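PDB 2I5H: DUF655 domain-containing protein from Archaeoglobus fulgidus, which is of unknown function but probably binds nucleic acid through a helix-hairpin-helix motif. Local coordinates for residues V140-K143 against M144-A147. Numbering follows the deposited sequence.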
loop_
_atom_site.group_PDB
_atom_site.type_symbol
_atom_site.label_atom_id
_atom_site.label_comp_id
_atom_site.label_asym_id
_atom_site.label_seq_id
_atom_site.Cartn_x
_atom_site.Cartn_y
_atom_site.Cartn_z
ATOM N N VAL A 140 -15.665 -5.555 7.411
ATOM C CA VAL A 140 -16.447 -6.582 6.732
ATOM C C VAL A 140 -16.667 -7.762 7.667
ATOM O O VAL A 140 -15.758 -8.560 7.901
ATOM C CB VAL A 140 -15.744 -7.079 5.455
ATOM C CG1 VAL A 140 -16.526 -8.236 4.847
ATOM C CG2 VAL A 140 -15.626 -5.945 4.455
ATOM N N GLY A 141 -17.878 -7.864 8.205
ATOM C CA GLY A 141 -18.196 -8.948 9.114
ATOM C C GLY A 141 -19.060 -10.018 8.476
ATOM O O GLY A 141 -19.245 -10.037 7.260
ATOM N N LYS A 142 -19.595 -10.907 9.306
ATOM C CA LYS A 142 -20.445 -11.998 8.836
ATOM C C LYS A 142 -21.540 -11.543 7.872
ATOM O O LYS A 142 -21.686 -12.092 6.780
ATOM C CB LYS A 142 -21.081 -12.716 10.031
ATOM C CG LYS A 142 -20.115 -13.568 10.852
ATOM C CD LYS A 142 -19.579 -14.738 10.036
ATOM C CE LYS A 142 -18.809 -15.732 10.903
ATOM N NZ LYS A 142 -17.614 -15.128 11.555
ATOM N N LYS A 143 -22.309 -10.539 8.275
ATOM C CA LYS A 143 -23.389 -10.038 7.434
ATOM C C LYS A 143 -22.877 -9.562 6.077
ATOM O O LYS A 143 -23.408 -9.944 5.032
ATOM C CB LYS A 143 -24.119 -8.890 8.135
ATOM C CG LYS A 143 -25.337 -8.381 7.375
ATOM C CD LYS A 143 -26.024 -7.235 8.099
ATOM C CE LYS A 143 -25.150 -5.989 8.153
ATOM N NZ LYS A 143 -25.831 -4.870 8.871
ATOM N N MET A 144 -21.836 -8.737 6.097
ATOM C CA MET A 144 -21.270 -8.196 4.867
ATOM C C MET A 144 -20.665 -9.252 3.948
ATOM O O MET A 144 -20.851 -9.196 2.734
ATOM C CB MET A 144 -20.217 -7.132 5.195
ATOM C CG MET A 144 -19.774 -6.319 3.991
ATOM S SD MET A 144 -21.181 -5.587 3.130
ATOM C CE MET A 144 -21.702 -4.357 4.332
ATOM N N MET A 145 -19.942 -10.211 4.516
ATOM C CA MET A 145 -19.330 -11.254 3.697
ATOM C C MET A 145 -20.391 -12.023 2.916
ATOM O O MET A 145 -20.239 -12.256 1.718
ATOM C CB MET A 145 -18.528 -12.229 4.562
ATOM C CG MET A 145 -19.367 -13.059 5.510
ATOM S SD MET A 145 -18.519 -14.536 6.083
ATOM C CE MET A 145 -18.856 -15.650 4.726
ATOM N N TRP A 146 -21.466 -12.417 3.592
ATOM C CA TRP A 146 -22.534 -13.150 2.924
ATOM C C TRP A 146 -23.203 -12.279 1.872
ATOM O O TRP A 146 -23.637 -12.772 0.829
ATOM C CB TRP A 146 -23.564 -13.650 3.942
ATOM C CG TRP A 146 -23.104 -14.880 4.675
ATOM C CD1 TRP A 146 -22.832 -14.992 6.005
ATOM C CD2 TRP A 146 -22.837 -16.165 4.101
ATOM N NE1 TRP A 146 -22.409 -16.268 6.299
ATOM C CE2 TRP A 146 -22.403 -17.009 5.147
ATOM C CE3 TRP A 146 -22.921 -16.687 2.802
ATOM C CZ2 TRP A 146 -22.055 -18.347 4.937
ATOM C CZ3 TRP A 146 -22.574 -18.019 2.591
ATOM C CH2 TRP A 146 -22.147 -18.833 3.655
ATOM N N ALA A 147 -23.278 -10.980 2.144
ATOM C CA ALA A 147 -23.879 -10.042 1.205
ATOM C C ALA A 147 -23.023 -9.996 -0.055
ATOM O O ALA A 147 -23.540 -9.911 -1.171
ATOM C CB ALA A 147 -23.968 -8.656 1.833
#
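The Met145 side chain runs beside that of Lys142 on the first turn of helix 142-154 and reaches the indole of Trp146 with its methyl. Its CB lies 3.5 Å from Gly141 O, the same carbonyl oxygen that receives the Met145 backbone N-H. With chi1 at 66°, CG is placed between the backbone N and the carbonyl carbon and is turned back toward the Lys142 carbonyl; the modelled approach there is too short to be trusted in detail. Further out, SD packs 4.1 Å from Lys142 CD, the two chains lying alongside and pointing the same way. The terminal methyl, CE, then sits over one face of the Trp146 ring, 3.8 Å above its plane and displaced toward the rim. Met145 is buried, and its remaining neighbours include His132, Leu134 and Glu135; the last also forms a salt bridge with Lys142 NZ, which ties the lysine tip to the loop preceding the helix.

Val140 and Gly141 belong to a Gly-Val-Gly sequence leading into a helix, consistent with the hairpin of a helix-hairpin-helix motif, which in relatives commonly meets the nucleic acid backbone. Gly141 is the N-cap, and its carbonyl starts the helical bonding: Met145 N donates to Gly141 O at 2.8 Å. Two residues further on, Ala147 N donates to Lys143 O at 3.1 Å. The approach to the helix and the helix itself also meet through apolar groups, for Val140 CG1, swung away from its own backbone N (chi1 175°), touches Met144 CG at 3.9 Å. The two side chains cross at about a right angle, and Met144 continues onward to Ile170.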